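Local atomic coordinates of uncharacterized protein (Photobacterium profundum, PDB entry 3R87), a protein that is a thioesterase of the hot-dog fold, related to the 4-hydroxybenzoyl-CoA thioesterases, and probably hydrolyses acyl thioesters. Residues H39-S43 with D44-T48; D68-E71 with F72-C76; Q122-A126 with D127-S131. All blocks are in the same frame, centred on the assembly; numbering follows the deposited sequence.

How the interactions relate
The three contacts come one after another along a single hot-dog domain. Interaction 1 joins the end of helix 28-41 to the start of helix 43-53. Interaction 2 is the turn that leads into strand 75-85. Interaction 3 starts the C-terminal helix 126-133. Interactions 1 and 3 are neighbours, their centres about 11 Å apart. They are tied by the Lys45-Asp127 salt bridge and a probable hydrogen bond from Ser131 to Ile41 O. Interaction 2 is remote, its centre about 27 Å from that of interaction 1 and about 34 Å from that of interaction 3. Interactions 1 and 2 both meet the second subunit, so both lie at the interface with it.

Interaction 1 of 3, residues H39-S43 with D44-T48; sequences HVIDS and DKLAT
Asp42 caps the helix that carries Asp44 to Thr48. Its OD2 accepts from Asp44 N at 2.9 Å, met nearly along the C-O axis, though the N-H is bent to 134°. CG lies anti to the backbone N (chi1 -170°), which swings the carboxylate forward over the first turn. Asp42 O takes Leu46 N at 3.1 Å, in the carbonyl plane. Ser43 O takes Ala47 N at 2.9 Å. Asp42 is therefore gripped through both side chain and backbone. CG of Lys45 packs on Asp42 CB at 3.9 Å. The acid of Asp44 brings a second negative charge near, with OD2 4.4 Å from Asp42 OD2; the helix start probably eases this. In the conformer given, Ser43 OG donates to a water 2.7 Å away, which donates to Asp44 OD1. On the buried side Ile41 CG2 meets Leu46 CD2 at 3.6 Å, the two side chains crossing at about a right angle. The positive phi of Asp42 (97°) breaks helix 28-41 and lets helix 43-53 start at once. Leu46 and Ala47 pack on Phe72 of the second subunit. Ile41 rests on Ile128 and Met132 of helix 126-133, and Lys45 bridges to Asp127 there.

Interaction 2 of 3, residues D68-E71 with F72-C76; sequences DGVE and FAEIC
Val70 touches the chain beyond the turn with its CG1 methyl. That methyl lies 3.5 Å from Cys76 SG, in the conformer given for the cysteine, and 3.7 Å from Glu74 OE2. CG1 is anti to the backbone N (chi1 175°), which turns it to the inner side of the bend. Here it meets both a sulfur and the OE2 oxygen of Glu74.

Glu71 follows and makes two bonds. Its N-H points almost straight (174°) at Glu74 OE2, 3.1 Å away. The donor comes from above the carboxylate plane, 68° out of it. Its carbonyl O accepts from Glu74 N at 3.2 Å and closes a type II beta turn from Glu71 to Glu74. Glu74 thus grips Glu71 by side chain and backbone together. The two acids also lie close, with Glu71 OE1 4.1 Å from Glu74 OE1 and their planes nearly parallel. A water donates to Glu74 OE1 at 2.7 Å and only weakly to Glu71 OE1. Arg98 forms a salt bridge with Glu74 OE1 and a weak, long ion pair with Glu71, which probably offsets the like charges.

Phe72 sits edge-to-face with Tyr15 and packs on Glu38 of the second subunit. The turn links strand 56-66 to strand 75-85, and Cys76 pairs through its backbone with Val11 of strand 7-12.

Interaction 3 of 3, residues Q122-A126 with D127-S131; sequences QPVPA and DILAS
Val124 and Leu129, in the conformer given, make the main apolar contact. Val124 CG1 lies 3.6 Å from Leu129 CD2 and is as close to Leu129 CG. Val124 CG1 is anti to the backbone N (chi1 -179°), which directs it at the helix. The same methyl reaches Ile128 CG2 at 3.9 Å. Pro125 CB adds a looser touch on Ile128 CG1 at 4.2 Å. Val124 thus fits against two successive side chains of the first turn.

The polar contacts are backbone bonds. Pro125, at the N-cap position, offers its O to Leu129 N at 3.0 Å, with the N-H straight to 167°. The same O takes a weak second bond from Ile128 N. Ala126 O accepts from Ala130 N at 2.8 Å, and Asp127 O continues the pattern with Ser131 N.

In the conformer given, Asp127 also joins the Lys45 salt bridge of interaction 1. On the side facing helix 43-53 and strand 56-66, Ile128 packs on Leu49 and Phe57.

Asp127 binds magnesium in a structure of this protein, as does His53, but this chain holds none. Asp127 itself is exposed. The nearby lysine and the helix start would probably stabilise its negative charge.

Interaction 1 of 3, residues H39-S43 with D44-T48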
loop_
_atom_site.group_PDB
_atom_site.type_symbol
_atom_site.label_atom_id
_atom_site.label_comp_id
_atom_site.label_asym_id
_atom_site.label_seq_id
_atom_site.Cartn_x
_atom_site.Cartn_y
_atom_site.Cartn_z
ATOM N N HIS A 39 8.055 -2.165 17.459
ATOM C CA HIS A 39 9.362 -1.902 18.060
ATOM C C HIS A 39 9.282 -1.780 19.564
ATOM O O HIS A 39 10.251 -2.118 20.240
ATOM C CB HIS A 39 10.028 -0.690 17.428
ATOM C CG HIS A 39 10.563 -1.017 16.070
ATOM N ND1 HIS A 39 11.829 -1.487 15.858
ATOM C CD2 HIS A 39 10.015 -0.932 14.848
ATOM C CE1 HIS A 39 12.005 -1.741 14.562
ATOM N NE2 HIS A 39 10.892 -1.420 13.919
ATOM N N VAL A 40 8.168 -1.313 20.135
ATOM C CA VAL A 40 7.987 -1.321 21.587
ATOM C C VAL A 40 7.887 -2.751 22.076
ATOM O O VAL A 40 8.510 -3.133 23.094
ATOM C CB VAL A 40 6.799 -0.489 22.012
ATOM C CG1 VAL A 40 6.528 -0.645 23.501
ATOM C CG2 VAL A 40 6.977 0.941 21.653
ATOM N N ILE A 41 7.097 -3.571 21.396
ATOM C CA ILE A 41 6.812 -4.925 21.824
ATOM C C ILE A 41 7.978 -5.899 21.619
ATOM O O ILE A 41 8.233 -6.752 22.458
ATOM C CB ILE A 41 5.549 -5.442 21.096
ATOM C CG1 ILE A 41 4.300 -4.653 21.512
ATOM C CG2 ILE A 41 5.377 -6.961 21.333
ATOM C CD1 ILE A 41 3.148 -4.835 20.551
ATOM N N ASP A 42 8.696 -5.722 20.511
ATOM C CA ASP A 42 9.740 -6.562 19.952
ATOM C C ASP A 42 9.095 -7.434 18.882
ATOM O O ASP A 42 8.297 -8.360 19.169
ATOM C CB ASP A 42 10.472 -7.433 20.988
ATOM C CG ASP A 42 11.687 -8.108 20.412
ATOM O OD1 ASP A 42 12.561 -8.380 21.212
ATOM O OD2 ASP A 42 11.703 -8.538 19.339
ATOM N N SER A 43 9.442 -7.185 17.622
ATOM C CA SER A 43 8.823 -7.906 16.539
ATOM C C SER A 43 9.152 -9.396 16.564
ATOM O O SER A 43 8.357 -10.195 16.110
ATOM C CB SER A 43 9.305 -7.266 15.212
ATOM O OG SER A 43 10.710 -7.085 15.211
ATOM N N ASP A 44 10.332 -9.786 17.083
ATOM C CA ASP A 44 10.633 -11.174 17.164
ATOM C C ASP A 44 9.705 -11.917 18.101
ATOM O O ASP A 44 9.333 -13.058 17.886
ATOM C CB ASP A 44 12.099 -11.390 17.657
ATOM C CG ASP A 44 13.113 -11.164 16.596
ATOM O OD1 ASP A 44 12.800 -11.159 15.376
ATOM O OD2 ASP A 44 14.301 -11.131 16.954
ATOM N N LYS A 45 9.333 -11.230 19.191
ATOM C CA LYS A 45 8.348 -11.811 20.127
ATOM C C LYS A 45 6.997 -11.917 19.521
ATOM O O LYS A 45 6.287 -12.871 19.741
ATOM C CB LYS A 45 8.260 -11.006 21.403
ATOM C CG LYS A 45 9.578 -11.026 22.187
ATOM C CD LYS A 45 9.390 -10.790 23.516
ATOM C CE LYS A 45 10.754 -11.069 24.201
ATOM N NZ LYS A 45 10.963 -12.479 24.701
ATOM N N LEU A 46 6.598 -10.918 18.683
ATOM C CA LEU A 46 5.336 -11.030 17.975
ATOM C C LEU A 46 5.366 -12.229 16.997
ATOM O O LEU A 46 4.390 -12.934 16.891
ATOM C CB LEU A 46 5.076 -9.757 17.175
ATOM C CG LEU A 46 4.731 -8.569 17.990
ATOM C CD1 LEU A 46 4.626 -7.332 17.093
ATOM C CD2 LEU A 46 3.474 -8.744 18.835
ATOM N N ALA A 47 6.473 -12.428 16.273
ATOM C CA ALA A 47 6.536 -13.513 15.336
ATOM C C ALA A 47 6.481 -14.852 16.109
ATOM O O ALA A 47 5.816 -15.751 15.583
ATOM C CB ALA A 47 7.800 -13.416 14.524
ATOM N N THR A 48 7.234 -14.978 17.201
ATOM C CA THR A 48 7.221 -16.245 18.006
ATOM C C THR A 48 5.831 -16.474 18.566
ATOM O O THR A 48 5.337 -17.617 18.532
ATOM C CB THR A 48 8.259 -16.131 19.126
ATOM O OG1 THR A 48 9.595 -15.968 18.550
ATOM C CG2 THR A 48 8.220 -17.349 20.038
HETATM O O HOH W 1 12.307 -8.950 14.081
#

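Interaction 2 of 3, residues D68-E71 with F72-C76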
loop_
_atom_site.group_PDB
_atom_site.type_symbol
_atom_site.label_atom_id
_atom_site.label_comp_id
_atom_site.label_asym_id
_atom_site.label_seq_id
_atom_site.Cartn_x
_atom_site.Cartn_y
_atom_site.Cartn_z
ATOM N N ASP A 68 -1.316 18.386 10.239
ATOM C CA ASP A 68 -0.400 19.005 9.287
ATOM C C ASP A 68 -0.010 17.968 8.255
ATOM O O ASP A 68 0.088 16.791 8.564
ATOM C CB ASP A 68 0.894 19.487 9.995
ATOM C CG ASP A 68 1.638 20.458 9.189
ATOM O OD1 ASP A 68 1.107 21.069 8.198
ATOM O OD2 ASP A 68 2.829 20.643 9.504
ATOM N N GLY A 69 0.288 18.411 7.055
ATOM C CA GLY A 69 0.755 17.551 5.996
ATOM C C GLY A 69 2.229 17.222 6.155
ATOM O O GLY A 69 3.056 18.073 6.530
ATOM N N VAL A 70 2.615 16.000 5.888
ATOM C CA VAL A 70 3.974 15.524 5.956
ATOM C C VAL A 70 4.489 15.379 4.515
ATOM O O VAL A 70 3.771 14.925 3.627
ATOM C CB VAL A 70 4.031 14.220 6.725
ATOM C CG1 VAL A 70 5.402 13.611 6.736
ATOM C CG2 VAL A 70 3.497 14.380 8.189
ATOM N N GLU A 71 5.754 15.745 4.286
ATOM C CA GLU A 71 6.289 15.846 2.947
ATOM C C GLU A 71 7.351 14.807 2.619
ATOM O O GLU A 71 8.028 14.241 3.480
ATOM C CB GLU A 71 6.860 17.242 2.720
ATOM C CG GLU A 71 5.743 18.280 2.804
ATOM C CD GLU A 71 6.188 19.686 2.726
ATOM O OE1 GLU A 71 7.311 19.962 2.373
ATOM O OE2 GLU A 71 5.403 20.565 3.127
ATOM N N PHE A 72 7.493 14.555 1.315
ATOM C CA PHE A 72 8.523 13.676 0.776
ATOM C C PHE A 72 9.890 13.984 1.343
ATOM O O PHE A 72 10.293 15.163 1.426
ATOM C CB PHE A 72 8.554 13.830 -0.750
ATOM C CG PHE A 72 9.659 13.051 -1.388
ATOM C CD1 PHE A 72 9.708 11.671 -1.336
ATOM C CD2 PHE A 72 10.663 13.725 -2.072
ATOM C CE1 PHE A 72 10.753 10.952 -1.916
ATOM C CE2 PHE A 72 11.713 12.984 -2.651
ATOM C CZ PHE A 72 11.750 11.636 -2.584
ATOM N N ALA A 73 10.602 12.922 1.676
ATOM C CA ALA A 73 12.016 12.930 2.102
ATOM C C ALA A 73 12.189 13.407 3.531
ATOM O O ALA A 73 13.313 13.407 4.025
ATOM C CB ALA A 73 12.912 13.693 1.113
ATOM N N GLU A 74 11.136 13.770 4.245
ATOM C CA GLU A 74 11.231 14.014 5.668
ATOM C C GLU A 74 11.506 12.715 6.407
ATOM O O GLU A 74 10.934 11.666 6.057
ATOM C CB GLU A 74 9.996 14.719 6.202
ATOM C CG GLU A 74 9.899 16.117 5.631
ATOM C CD GLU A 74 8.732 16.962 6.063
ATOM O OE1 GLU A 74 8.807 18.197 5.746
ATOM O OE2 GLU A 74 7.695 16.467 6.529
ATOM N N ILE A 75 12.306 12.801 7.465
ATOM C CA ILE A 75 12.434 11.746 8.425
ATOM C C ILE A 75 11.663 12.199 9.652
ATOM O O ILE A 75 12.082 13.104 10.368
ATOM C CB ILE A 75 13.871 11.354 8.750
ATOM C CG1 ILE A 75 14.604 10.917 7.444
ATOM C CG2 ILE A 75 13.840 10.199 9.774
ATOM C CD1 ILE A 75 16.091 10.647 7.686
ATOM N N CYS A 76 10.500 11.614 9.849
ATOM C CA CYS A 76 9.648 11.945 10.985
ATOM C C CYS A 76 9.979 11.061 12.146
ATOM O O CYS A 76 10.619 10.008 12.028
ATOM C CB CYS A 76 8.208 11.716 10.592
ATOM S SG CYS A 76 7.614 12.899 9.370
HETATM O O HOH W 2 10.384 19.041 3.702
#

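Interaction 3 of 3, residues Q122-A126 with D127-S131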
loop_
_atom_site.group_PDB
_atom_site.type_symbol
_atom_site.label_atom_id
_atom_site.label_comp_id
_atom_site.label_asym_id
_atom_site.label_seq_id
_atom_site.Cartn_x
_atom_site.Cartn_y
_atom_site.Cartn_z
ATOM N N GLN A 122 -8.059 -12.512 24.277
ATOM C CA GLN A 122 -7.180 -13.242 25.182
ATOM C C GLN A 122 -6.480 -12.172 26.028
ATOM O O GLN A 122 -6.209 -11.032 25.579
ATOM C CB GLN A 122 -6.065 -14.024 24.455
ATOM C CG GLN A 122 -6.669 -15.068 23.484
ATOM C CD GLN A 122 -7.440 -16.191 24.165
ATOM O OE1 GLN A 122 -8.443 -16.741 23.581
ATOM N NE2 GLN A 122 -7.013 -16.541 25.360
ATOM N N PRO A 123 -6.052 -12.512 27.224
ATOM C CA PRO A 123 -5.227 -11.539 28.052
ATOM C C PRO A 123 -3.841 -11.266 27.309
ATOM O O PRO A 123 -3.327 -12.159 26.642
ATOM C CB PRO A 123 -4.956 -12.329 29.350
ATOM C CG PRO A 123 -6.136 -13.263 29.392
ATOM C CD PRO A 123 -6.303 -13.777 27.959
ATOM N N VAL A 124 -3.254 -10.091 27.495
ATOM C CA VAL A 124 -1.898 -9.821 26.920
ATOM C C VAL A 124 -0.908 -10.771 27.587
ATOM O O VAL A 124 -0.825 -10.810 28.798
ATOM C CB VAL A 124 -1.341 -8.409 27.128
ATOM C CG1 VAL A 124 0.045 -8.234 26.474
ATOM C CG2 VAL A 124 -2.310 -7.330 26.646
ATOM N N PRO A 125 -0.152 -11.591 26.817
ATOM C CA PRO A 125 0.782 -12.536 27.470
ATOM C C PRO A 125 1.799 -11.818 28.319
ATOM O O PRO A 125 2.344 -10.776 27.952
ATOM C CB PRO A 125 1.401 -13.245 26.264
ATOM C CG PRO A 125 0.369 -13.160 25.172
ATOM C CD PRO A 125 -0.228 -11.760 25.340
ATOM N N ALA A 126 2.165 -12.420 29.470
ATOM C CA ALA A 126 3.168 -11.824 30.343
ATOM C C ALA A 126 4.501 -11.576 29.635
ATOM O O ALA A 126 5.165 -10.595 29.909
ATOM C CB ALA A 126 3.472 -12.767 31.543
ATOM N N ASP A 127 4.893 -12.449 28.732
ATOM C CA ASP A 127 6.173 -12.219 28.063
ATOM C C ASP A 127 6.161 -11.025 27.147
ATOM O O ASP A 127 7.196 -10.337 27.015
ATOM C CB ASP A 127 6.492 -13.383 27.201
ATOM C CG ASP A 127 7.947 -13.334 26.692
ATOM O OD1 ASP A 127 8.947 -13.115 27.439
ATOM O OD2 ASP A 127 8.083 -13.501 25.471
ATOM N N ILE A 128 4.995 -10.730 26.563
ATOM C CA ILE A 128 4.836 -9.509 25.771
ATOM C C ILE A 128 4.901 -8.313 26.676
ATOM O O ILE A 128 5.595 -7.337 26.396
ATOM C CB ILE A 128 3.559 -9.564 24.942
ATOM C CG1 ILE A 128 3.619 -10.667 23.884
ATOM C CG2 ILE A 128 3.262 -8.202 24.345
ATOM C CD1 ILE A 128 4.631 -10.441 22.786
ATOM N N LEU A 129 4.137 -8.376 27.813
ATOM C CA LEU A 129 4.182 -7.232 28.732
ATOM C C LEU A 129 5.612 -7.026 29.270
ATOM O O LEU A 129 6.054 -5.897 29.369
ATOM C CB LEU A 129 3.225 -7.468 29.918
ATOM C CG LEU A 129 1.710 -7.551 29.608
ATOM C CD1 LEU A 129 0.885 -8.064 30.848
ATOM C CD2 LEU A 129 1.287 -6.186 29.118
ATOM N N ALA A 130 6.306 -8.096 29.533
ATOM C CA ALA A 130 7.704 -7.963 30.017
ATOM C C ALA A 130 8.559 -7.246 29.004
ATOM O O ALA A 130 9.363 -6.397 29.360
ATOM C CB ALA A 130 8.257 -9.333 30.312
ATOM N N SER A 131 8.386 -7.646 27.733
ATOM C CA SER A 131 9.170 -7.081 26.673
ATOM C C SER A 131 8.864 -5.582 26.575
ATOM O O SER A 131 9.721 -4.750 26.317
ATOM C CB SER A 131 8.979 -7.857 25.375
ATOM O OG SER A 131 9.826 -7.437 24.401
#